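Side-chain contacts in amidohydrolase 3 domain-containing protein (Pyrococcus furiosus, PDB 3ICJ), which probably hydrolyses carbon-nitrogen bonds other than peptide bonds, using a pair of zinc ions held in an amidohydrolase-type active site: residues R117-S121 against M122-V126; L324-N327 against K328-V332; L483-E487 against R488-A492. All blocks are in the same frame, centred on the assembly; numbering follows the deposited sequence.

Interaction 1. Residues R117-S121 against M122-V126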
ATOM      1  N   ARG A 117       3.935  16.765 -16.154  1.00 44.79           N
ATOM      2  CA  ARG A 117       3.546  15.990 -17.336  1.00 48.01           C
ATOM      3  C   ARG A 117       2.962  16.902 -18.418  1.00 49.29           C
ATOM      4  O   ARG A 117       2.103  17.739 -18.132  1.00 52.59           O
ATOM      5  CB  ARG A 117       2.542  14.889 -16.965  1.00 47.11           C
ATOM      6  CG  ARG A 117       3.143  13.737 -16.166  1.00 43.62           C
ATOM      7  CD  ARG A 117       2.075  12.776 -15.687  1.00 41.42           C
ATOM      8  NE  ARG A 117       1.273  13.333 -14.597  1.00 36.37           N
ATOM      9  CZ  ARG A 117       0.110  12.835 -14.185  1.00 46.87           C
ATOM     10  NH1 ARG A 117      -0.406  11.761 -14.772  1.00 46.08           N
ATOM     11  NH2 ARG A 117      -0.545  13.415 -13.184  1.00 38.80           N
ATOM     12  N   GLY A 118       3.448  16.746 -19.648  1.00 48.75           N
ATOM     13  CA  GLY A 118       2.958  17.525 -20.786  1.00 48.86           C
ATOM     14  C   GLY A 118       3.485  18.950 -20.895  1.00 51.35           C
ATOM     15  O   GLY A 118       2.931  19.754 -21.650  1.00 53.73           O
ATOM     16  N   VAL A 119       4.549  19.266 -20.151  1.00 51.96           N
ATOM     17  CA  VAL A 119       5.200  20.588 -20.211  1.00 51.99           C
ATOM     18  C   VAL A 119       5.972  20.751 -21.528  1.00 52.61           C
ATOM     19  O   VAL A 119       6.819  19.917 -21.867  1.00 53.34           O
ATOM     20  CB  VAL A 119       6.146  20.825 -18.999  1.00 49.94           C
ATOM     21  CG1 VAL A 119       6.952  22.070 -19.188  1.00 51.84           C
ATOM     22  CG2 VAL A 119       5.359  20.950 -17.725  1.00 52.52           C
ATOM     23  N   LYS A 120       5.687  21.833 -22.252  1.00 52.39           N
ATOM     24  CA  LYS A 120       6.167  21.996 -23.627  1.00 52.34           C
ATOM     25  C   LYS A 120       7.491  22.752 -23.793  1.00 49.90           C
ATOM     26  O   LYS A 120       8.133  22.651 -24.843  1.00 47.61           O
ATOM     27  CB  LYS A 120       5.078  22.632 -24.499  1.00 52.53           C
ATOM     28  CG  LYS A 120       3.776  21.829 -24.584  1.00 63.65           C
ATOM     29  CD  LYS A 120       3.997  20.452 -25.194  1.00 66.23           C
ATOM     30  CE  LYS A 120       2.707  19.660 -25.233  1.00 65.01           C
ATOM     31  NZ  LYS A 120       3.036  18.213 -25.336  1.00 66.51           N
ATOM     32  N   SER A 121       7.894  23.513 -22.777  1.00 44.73           N
ATOM     33  CA  SER A 121       9.138  24.288 -22.858  1.00 42.14           C
ATOM     34  C   SER A 121       9.817  24.406 -21.499  1.00 40.30           C
ATOM     35  O   SER A 121       9.166  24.267 -20.463  1.00 36.24           O
ATOM     36  CB  SER A 121       8.887  25.687 -23.459  1.00 44.34           C
ATOM     37  OG  SER A 121       8.273  26.572 -22.529  1.00 42.10           O
ATOM     38  N   MET A 122      11.125  24.671 -21.512  1.00 35.78           N
ATOM     39  CA  MET A 122      11.892  24.874 -20.274  1.00 37.76           C
ATOM     40  C   MET A 122      11.389  26.073 -19.451  1.00 34.98           C
ATOM     41  O   MET A 122      11.483  26.064 -18.224  1.00 35.33           O
ATOM     42  CB  MET A 122      13.399  24.997 -20.566  1.00 41.21           C
ATOM     43  CG  MET A 122      14.318  24.588 -19.384  1.00 36.00           C
ATOM     44  SD  MET A 122      14.171  22.860 -18.884  1.00 29.93           S
ATOM     45  CE  MET A 122      14.437  22.036 -20.460  1.00 37.81           C
ATOM     46  N   GLU A 123      10.831  27.071 -20.140  1.00 31.39           N
ATOM     47  CA  GLU A 123      10.214  28.255 -19.535  1.00 35.81           C
ATOM     48  C   GLU A 123       9.011  27.866 -18.678  1.00 37.30           C
ATOM     49  O   GLU A 123       8.902  28.332 -17.540  1.00 41.29           O
ATOM     50  CB  GLU A 123       9.779  29.269 -20.613  1.00 36.54           C
ATOM     51  CG  GLU A 123      10.927  30.016 -21.339  1.00 48.18           C
ATOM     52  CD  GLU A 123      11.810  29.108 -22.224  1.00 57.96           C
ATOM     53  OE1 GLU A 123      11.286  28.167 -22.870  1.00 46.91           O
ATOM     54  OE2 GLU A 123      13.041  29.333 -22.260  1.00 63.49           O
ATOM     55  N   GLU A 124       8.105  27.074 -19.216  1.00 35.60           N
ATOM     56  CA  GLU A 124       7.000  26.572 -18.475  1.00 35.70           C
ATOM     57  C   GLU A 124       7.350  25.581 -17.340  1.00 35.62           C
ATOM     58  O   GLU A 124       6.733  25.567 -16.289  1.00 35.90           O
ATOM     59  CB  GLU A 124       5.978  25.960 -19.420  1.00 37.63           C
ATOM     60  CG  GLU A 124       5.092  24.948 -18.772  1.00 40.35           C
ATOM     61  CD  GLU A 124       3.693  24.997 -19.294  1.00 42.56           C
ATOM     62  OE1 GLU A 124       2.808  25.496 -18.572  1.00 42.82           O
ATOM     63  OE2 GLU A 124       3.478  24.524 -20.426  1.00 45.23           O
ATOM     64  N   LEU A 125       8.355  24.758 -17.596  1.00 34.04           N
ATOM     65  CA  LEU A 125       8.844  23.841 -16.569  1.00 31.74           C
ATOM     66  C   LEU A 125       9.360  24.625 -15.378  1.00 37.13           C
ATOM     67  O   LEU A 125       9.029  24.298 -14.240  1.00 40.38           O
ATOM     68  CB  LEU A 125       9.935  22.895 -17.102  1.00 39.00           C
ATOM     69  CG  LEU A 125      10.490  21.833 -16.131  1.00 36.35           C
ATOM     70  CD1 LEU A 125      10.675  20.487 -16.812  1.00 35.24           C
ATOM     71  CD2 LEU A 125      11.799  22.279 -15.482  1.00 44.79           C
ATOM     72  N   VAL A 126      10.172  25.644 -15.647  1.00 33.55           N
ATOM     73  CA  VAL A 126      10.713  26.518 -14.599  1.00 40.20           C
ATOM     74  C   VAL A 126       9.597  27.245 -13.807  1.00 39.65           C
ATOM     75  O   VAL A 126       9.666  27.308 -12.570  1.00 37.68           O
ATOM     76  CB  VAL A 126      11.806  27.494 -15.171  1.00 41.22           C
ATOM     77  CG1 VAL A 126      12.063  28.693 -14.253  1.00 42.00           C
ATOM     78  CG2 VAL A 126      13.105  26.740 -15.423  1.00 35.64           C
TER
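Glu-124 leans back from the first turn of its helix onto Val-119 and Ser-121, and its chain can be followed atom by atom. Glu-124 CB sits beside the serine, 3.8 Å from Ser-121 O and slightly farther from the hydroxyl. The next atom does most of the touching: Glu-124 CG lies 3.5 Å from Val-119 CG1, with CG2 of the same valine more loosely behind, and the two side chains meet at a slant. CG gets there because it stands trans to the backbone N (chi1 156°), which sends the chain back over the loop. A bend at chi2 then turns the carboxylate. Glu-124 OE2 comes to 3.9 Å from Lys-120 N, while OE1 turns to a salt bridge with Arg-128 one helical turn further on.

All this happens at the N-terminus of helix 122-130, the helix of a beta-alpha-beta crossover between the neighbouring parallel strands 114-115 and 137-142. Ser-121 is the N-cap. Ser-121 OG is placed between the backbone N and the carbonyl carbon (chi1 76°), where it accepts a straight but weak capping bond from Glu-124 N at 3.4 Å. The same OG donates, again weakly, to Glu-123 OE1, whose chain folds back at chi2 to meet it. Ser-121 O takes a firmer bond from Leu-125 N, 3.0 Å long, which starts the regular helical pattern.

Below the cap the contact becomes apolar. Val-119 CG1 is 3.4 Å from Leu-125 N and 3.7 Å from Leu-125 CB, so the valine packs against the first turn of the helix. Leu-147 of helix 144-147 touches both Val-119 and Leu-125, and Met-122 rests on that same leucine.

Interaction 2. Residues L324-N327 against K328-V332; sequences LVMN and KDEIV
Asn-327 O is gripped by two amides of the following helix: Ile-331 N donates at 3.1 Å, and Glu-330 N adds a weak, strongly bent bond. The better acceptor for Glu-330 N is Asn-327 OD1, 3.0 Å away. The asparagine amide is brought over the helix end by a chi1 of 70°, which sets CG between the backbone N and the carbonyl carbon.

Glu-330 OE1 in turn accepts from Asn-327 N at 2.9 Å. The donor comes on the anti side of the carboxylate, 15° out of its plane, and the bond is nearly straight. To span that distance the glutamate runs extended beyond CG, Glu-330 CG passing 3.3 Å from Asn-327 OD1. The two side chains cross almost at right angles. These reciprocal bonds make a capping box at the start of helix 328-338, so Glu-330 N has a side-chain acceptor at the helix start, where no earlier turn supplies one.

Flanking the box, Met-326 and Ile-331 occupy the positions of a hydrophobic staple, although the contact is loose: Met-326 CB and Ile-331 CG1 are 4.3 Å apart. Met-326 bends at chi3 and lays its CE 3.5 Å from Glu-330 O. Ile-331 is buried against Val-357 and Ala-361 of helix 352-365, toward which Lys-328 also reaches, pairing with Glu-364. A water bridges the side chains of Asn-327 and Asp-329, donating to Asp-329 OD2 at 2.7 Å and accepting weakly from Asn-327 ND2.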
ATOM      1  N   LEU A 324      17.640 -12.199  -6.329  1.00 41.56           N
ATOM      2  CA  LEU A 324      17.343 -12.583  -4.965  1.00 41.72           C
ATOM      3  C   LEU A 324      17.908 -11.495  -4.068  1.00 42.94           C
ATOM      4  O   LEU A 324      19.123 -11.308  -4.021  1.00 40.33           O
ATOM      5  CB  LEU A 324      17.994 -13.927  -4.652  1.00 46.06           C
ATOM      6  CG  LEU A 324      17.769 -14.569  -3.282  1.00 46.14           C
ATOM      7  CD1 LEU A 324      16.311 -14.937  -3.067  1.00 41.78           C
ATOM      8  CD2 LEU A 324      18.663 -15.803  -3.203  1.00 53.62           C
ATOM      9  N   VAL A 325      17.013 -10.772  -3.387  1.00 40.47           N
ATOM     10  CA  VAL A 325      17.359  -9.702  -2.432  1.00 40.05           C
ATOM     11  C   VAL A 325      17.637 -10.248  -1.020  1.00 41.74           C
ATOM     12  O   VAL A 325      18.595  -9.823  -0.366  1.00 42.41           O
ATOM     13  CB  VAL A 325      16.253  -8.576  -2.398  1.00 40.49           C
ATOM     14  CG1 VAL A 325      16.536  -7.517  -1.325  1.00 42.69           C
ATOM     15  CG2 VAL A 325      16.120  -7.907  -3.768  1.00 41.97           C
ATOM     16  N   MET A 326      16.796 -11.172  -0.550  1.00 45.41           N
ATOM     17  CA  MET A 326      17.018 -11.886   0.718  1.00 39.79           C
ATOM     18  C   MET A 326      16.709 -13.355   0.511  1.00 35.17           C
ATOM     19  O   MET A 326      15.650 -13.692  -0.030  1.00 39.22           O
ATOM     20  CB  MET A 326      16.086 -11.386   1.821  1.00 35.35           C
ATOM     21  CG  MET A 326      16.412 -10.053   2.447  1.00 47.75           C
ATOM     22  SD  MET A 326      15.186  -9.722   3.748  1.00 47.84           S
ATOM     23  CE  MET A 326      15.899 -10.559   5.112  1.00 28.14           C
ATOM     24  N   ASN A 327      17.594 -14.230   0.985  1.00 35.87           N
ATOM     25  CA  ASN A 327      17.393 -15.664   0.813  1.00 37.60           C
ATOM     26  C   ASN A 327      16.632 -16.257   1.992  1.00 42.11           C
ATOM     27  O   ASN A 327      16.321 -15.546   2.953  1.00 37.24           O
ATOM     28  CB  ASN A 327      18.721 -16.410   0.525  1.00 41.17           C
ATOM     29  CG  ASN A 327      19.667 -16.469   1.736  1.00 43.80           C
ATOM     30  OD1 ASN A 327      19.245 -16.508   2.900  1.00 41.23           O
ATOM     31  ND2 ASN A 327      20.953 -16.509   1.452  1.00 38.01           N
ATOM     32  N   LYS A 328      16.362 -17.558   1.921  1.00 38.78           N
ATOM     33  CA  LYS A 328      15.610 -18.244   2.965  1.00 40.54           C
ATOM     34  C   LYS A 328      16.192 -18.062   4.386  1.00 39.20           C
ATOM     35  O   LYS A 328      15.448 -17.722   5.285  1.00 38.61           O
ATOM     36  CB  LYS A 328      15.440 -19.723   2.631  1.00 36.93           C
ATOM     37  CG  LYS A 328      14.556 -20.472   3.625  1.00 43.43           C
ATOM     38  CD  LYS A 328      14.994 -21.888   3.800  1.00 47.17           C
ATOM     39  CE  LYS A 328      16.340 -21.933   4.488  1.00 60.04           C
ATOM     40  NZ  LYS A 328      16.938 -23.267   4.399  1.00 47.29           N
ATOM     41  N   ASP A 329      17.506 -18.259   4.562  1.00 34.10           N
ATOM     42  CA  ASP A 329      18.159 -18.136   5.879  1.00 39.09           C
ATOM     43  C   ASP A 329      18.048 -16.715   6.453  1.00 40.81           C
ATOM     44  O   ASP A 329      17.976 -16.527   7.677  1.00 33.25           O
ATOM     45  CB  ASP A 329      19.656 -18.487   5.807  1.00 34.11           C
ATOM     46  CG  ASP A 329      19.930 -19.980   5.602  1.00 43.15           C
ATOM     47  OD1 ASP A 329      19.124 -20.829   6.029  1.00 42.71           O
ATOM     48  OD2 ASP A 329      21.004 -20.297   5.039  1.00 45.14           O
ATOM     49  N   GLU A 330      18.085 -15.718   5.574  1.00 35.73           N
ATOM     50  CA  GLU A 330      18.047 -14.324   6.018  1.00 36.75           C
ATOM     51  C   GLU A 330      16.643 -13.938   6.474  1.00 40.65           C
ATOM     52  O   GLU A 330      16.480 -13.132   7.405  1.00 44.30           O
ATOM     53  CB  GLU A 330      18.573 -13.385   4.927  1.00 41.02           C
ATOM     54  CG  GLU A 330      20.023 -13.697   4.515  1.00 39.25           C
ATOM     55  CD  GLU A 330      20.492 -12.907   3.301  1.00 51.30           C
ATOM     56  OE1 GLU A 330      19.757 -12.835   2.296  1.00 45.31           O
ATOM     57  OE2 GLU A 330      21.626 -12.381   3.339  1.00 53.74           O
ATOM     58  N   ILE A 331      15.637 -14.524   5.830  1.00 37.66           N
ATOM     59  CA  ILE A 331      14.238 -14.304   6.218  1.00 38.42           C
ATOM     60  C   ILE A 331      13.975 -15.007   7.552  1.00 36.81           C
ATOM     61  O   ILE A 331      13.447 -14.386   8.455  1.00 34.58           O
ATOM     62  CB  ILE A 331      13.244 -14.804   5.152  1.00 39.64           C
ATOM     63  CG1 ILE A 331      13.427 -14.032   3.848  1.00 43.03           C
ATOM     64  CG2 ILE A 331      11.798 -14.681   5.645  1.00 31.67           C
ATOM     65  CD1 ILE A 331      12.692 -14.635   2.710  1.00 40.62           C
ATOM     66  N   VAL A 332      14.352 -16.289   7.664  1.00 32.10           N
ATOM     67  CA  VAL A 332      14.220 -17.052   8.921  1.00 36.28           C
ATOM     68  C   VAL A 332      14.878 -16.329  10.112  1.00 38.06           C
ATOM     69  O   VAL A 332      14.289 -16.274  11.195  1.00 40.36           O
ATOM     70  CB  VAL A 332      14.723 -18.539   8.806  1.00 34.40           C
ATOM     71  CG1 VAL A 332      14.671 -19.249  10.168  1.00 36.99           C
ATOM     72  CG2 VAL A 332      13.850 -19.322   7.814  1.00 28.59           C
TER
HETATM   73  O   HOH W   1      22.373 -18.911   3.198  1.00 49.50           O

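Interaction 3. Residues L483-E487 against R488-A492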
ATOM      1  N   LEU A 483     -12.130  -5.684  12.699  1.00 32.53           N
ATOM      2  CA  LEU A 483     -12.395  -4.795  11.565  1.00 30.46           C
ATOM      3  C   LEU A 483     -12.920  -5.561  10.351  1.00 31.00           C
ATOM      4  O   LEU A 483     -12.668  -6.757  10.220  1.00 32.86           O
ATOM      5  CB  LEU A 483     -11.131  -3.987  11.184  1.00 28.11           C
ATOM      6  CG  LEU A 483     -10.803  -2.826  12.127  1.00 32.76           C
ATOM      7  CD1 LEU A 483      -9.356  -2.409  12.040  1.00 27.70           C
ATOM      8  CD2 LEU A 483     -11.736  -1.629  11.916  1.00 30.27           C
ATOM      9  N   GLY A 484     -13.621  -4.856   9.465  1.00 32.01           N
ATOM     10  CA  GLY A 484     -14.031  -5.383   8.156  1.00 33.84           C
ATOM     11  C   GLY A 484     -15.492  -5.764   7.993  1.00 38.43           C
ATOM     12  O   GLY A 484     -15.948  -6.003   6.872  1.00 38.58           O
ATOM     13  N   LYS A 485     -16.208  -5.848   9.116  1.00 37.37           N
ATOM     14  CA  LYS A 485     -17.640  -6.158   9.168  1.00 36.97           C
ATOM     15  C   LYS A 485     -18.312  -5.144  10.087  1.00 36.46           C
ATOM     16  O   LYS A 485     -17.630  -4.434  10.834  1.00 38.20           O
ATOM     17  CB  LYS A 485     -17.873  -7.580   9.722  1.00 38.89           C
ATOM     18  CG  LYS A 485     -17.405  -8.731   8.813  1.00 41.91           C
ATOM     19  CD  LYS A 485     -17.932 -10.086   9.349  1.00 41.73           C
ATOM     20  CE  LYS A 485     -17.248 -11.281   8.678  1.00 54.68           C
ATOM     21  NZ  LYS A 485     -17.655 -11.481   7.233  1.00 54.58           N
ATOM     22  N   LEU A 486     -19.640  -5.050  10.017  1.00 38.12           N
ATOM     23  CA  LEU A 486     -20.410  -4.217  10.948  1.00 40.09           C
ATOM     24  C   LEU A 486     -21.373  -5.035  11.830  1.00 43.95           C
ATOM     25  O   LEU A 486     -22.474  -4.589  12.159  1.00 46.03           O
ATOM     26  CB  LEU A 486     -21.138  -3.085  10.209  1.00 38.77           C
ATOM     27  CG  LEU A 486     -20.250  -2.040   9.504  1.00 41.15           C
ATOM     28  CD1 LEU A 486     -21.076  -1.114   8.577  1.00 33.28           C
ATOM     29  CD2 LEU A 486     -19.472  -1.225  10.531  1.00 36.32           C
ATOM     30  N   GLU A 487     -20.942  -6.225  12.225  1.00 41.37           N
ATOM     31  CA  GLU A 487     -21.692  -7.033  13.206  1.00 42.55           C
ATOM     32  C   GLU A 487     -21.391  -6.506  14.611  1.00 40.93           C
ATOM     33  O   GLU A 487     -20.478  -5.704  14.776  1.00 39.16           O
ATOM     34  CB  GLU A 487     -21.278  -8.504  13.118  1.00 44.94           C
ATOM     35  CG  GLU A 487     -20.882  -8.992  11.722  1.00 53.29           C
ATOM     36  CD  GLU A 487     -21.924  -9.885  11.071  1.00 66.24           C
ATOM     37  OE1 GLU A 487     -23.142  -9.592  11.202  1.00 61.76           O
ATOM     38  OE2 GLU A 487     -21.510 -10.880  10.426  1.00 64.20           O
ATOM     39  N   ARG A 488     -22.141  -6.967  15.617  1.00 43.75           N
ATOM     40  CA  ARG A 488     -21.905  -6.595  17.025  1.00 42.27           C
ATOM     41  C   ARG A 488     -20.450  -6.821  17.456  1.00 40.07           C
ATOM     42  O   ARG A 488     -19.889  -7.894  17.229  1.00 42.22           O
ATOM     43  CB  ARG A 488     -22.824  -7.396  17.968  1.00 43.99           C
ATOM     44  CG  ARG A 488     -22.747  -6.961  19.437  1.00 54.81           C
ATOM     45  CD  ARG A 488     -22.783  -8.137  20.427  1.00 66.40           C
ATOM     46  NE  ARG A 488     -24.090  -8.785  20.463  1.00 72.20           N
ATOM     47  CZ  ARG A 488     -24.362  -9.976  19.935  1.00 75.52           C
ATOM     48  NH1 ARG A 488     -23.414 -10.682  19.328  1.00 73.24           N
ATOM     49  NH2 ARG A 488     -25.592 -10.464  20.021  1.00 78.57           N
ATOM     50  N   GLY A 489     -19.844  -5.819  18.082  1.00 37.99           N
ATOM     51  CA  GLY A 489     -18.482  -5.971  18.617  1.00 36.16           C
ATOM     52  C   GLY A 489     -17.375  -5.457  17.704  1.00 37.09           C
ATOM     53  O   GLY A 489     -16.253  -5.204  18.162  1.00 41.02           O
ATOM     54  N   PHE A 490     -17.671  -5.327  16.412  1.00 34.19           N
ATOM     55  CA  PHE A 490     -16.702  -4.807  15.438  1.00 34.53           C
ATOM     56  C   PHE A 490     -16.531  -3.308  15.622  1.00 37.57           C
ATOM     57  O   PHE A 490     -17.464  -2.622  16.049  1.00 34.64           O
ATOM     58  CB  PHE A 490     -17.124  -5.127  13.988  1.00 30.10           C
ATOM     59  CG  PHE A 490     -16.771  -6.521  13.561  1.00 37.66           C
ATOM     60  CD1 PHE A 490     -17.529  -7.607  13.991  1.00 33.63           C
ATOM     61  CD2 PHE A 490     -15.669  -6.755  12.743  1.00 31.83           C
ATOM     62  CE1 PHE A 490     -17.199  -8.918  13.614  1.00 47.40           C
ATOM     63  CE2 PHE A 490     -15.326  -8.061  12.355  1.00 41.74           C
ATOM     64  CZ  PHE A 490     -16.093  -9.142  12.789  1.00 44.83           C
ATOM     65  N   ARG A 491     -15.327  -2.814  15.331  1.00 38.45           N
ATOM     66  CA  ARG A 491     -15.069  -1.376  15.328  1.00 37.37           C
ATOM     67  C   ARG A 491     -15.910  -0.736  14.229  1.00 37.45           C
ATOM     68  O   ARG A 491     -15.994  -1.257  13.113  1.00 34.08           O
ATOM     69  CB  ARG A 491     -13.594  -1.072  15.094  1.00 31.68           C
ATOM     70  CG  ARG A 491     -12.728  -1.320  16.282  1.00 40.82           C
ATOM     71  CD  ARG A 491     -11.289  -1.437  15.863  1.00 49.66           C
ATOM     72  NE  ARG A 491     -10.469  -1.888  16.982  1.00 57.44           N
ATOM     73  CZ  ARG A 491      -9.868  -1.074  17.842  1.00 62.09           C
ATOM     74  NH1 ARG A 491      -9.154  -1.578  18.837  1.00 70.14           N
ATOM     75  NH2 ARG A 491      -9.973   0.243  17.705  1.00 64.93           N
ATOM     76  N   ALA A 492     -16.549   0.382  14.568  1.00 37.85           N
ATOM     77  CA  ALA A 492     -17.536   0.984  13.684  1.00 44.35           C
ATOM     78  C   ALA A 492     -16.859   1.870  12.647  1.00 39.50           C
ATOM     79  O   ALA A 492     -16.837   3.089  12.788  1.00 40.54           O
ATOM     80  CB  ALA A 492     -18.569   1.768  14.489  1.00 43.98           C
TER
HETATM   81  O   HOH W   2     -15.244  -2.967  11.482  1.00 40.59           O
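Phe-490 closes a type II beta turn that begins at Glu-487, with Gly-489 at the third position, and its ring folds back over Lys-485. The turn lies in the loop that leads from helix 463-477 to strand 494-497. Gly-489 and Phe-490 of the turn bond through their backbones to Val-65, and Leu-486 just before it to Thr-47, tying the loop to the N-terminal strands. Within the turn Phe-490 N donates to Glu-487 O at 3.3 Å.

With CG trans to the carbonyl carbon (chi1 -81°), the phenyl group runs alongside Lys-485, both pointing the same way. Lys-485 CB sits over the ring centre in a CH-pi contact, 3.8 Å from the centroid of the Phe-490 ring and only 13° off its normal. Lys-485 then continues extended through chi2 and chi3, taking its CD to 4.0 Å from Phe-490 CZ, before a bend at chi4 carries NZ to Ser-48 OG. At the ring edge, near its plane, lie two carbonyl oxygens, Glu-487 O and Leu-483 O. Leu-483 O is 3.7 Å from Phe-490 CE2 and, though buried, has no hydrogen-bond partner in the model.

Glu-487 is the unusual conformer. Glu-487 CB already lies 4.0 Å from Phe-490 CD1, and the chi1 of -32°, away from a staggered value, leaves CG alongside CE1. A bend at chi2 turns the carboxylate off toward Thr-47 and Lys-53, which it meets only weakly.

Across the loop, Arg-491 stretches out from CG to NE and ends in salt bridges with Asp-482 and Glu-286. Its aliphatic stem is crossed at a slant by Leu-483; Leu-483 CD2 rests 3.7 Å from Arg-491 CB.

How the interactions relate
Interactions 1 and 2 do the same job at different helices: each caps a helix N-terminus, weakly through a serine hydroxyl in 117-126, and through a full capping box in 324-332. Interaction 3 involves no helix end; it is a beta turn whose last residue packs its ring against the lysine before the turn, with the polar ends of Lys-485 and Arg-491 bonded to residues outside the two segments. Interaction 1 is partly buried, whereas the other two are surface contacts. They hold separate elements and never touch: the centres of interactions 1 and 3 lie 50 Å apart, on opposite sides of the chain's centre. Interaction 2 comes near the metal site, the Val-325 side chain being about 10 Å from a zinc ion.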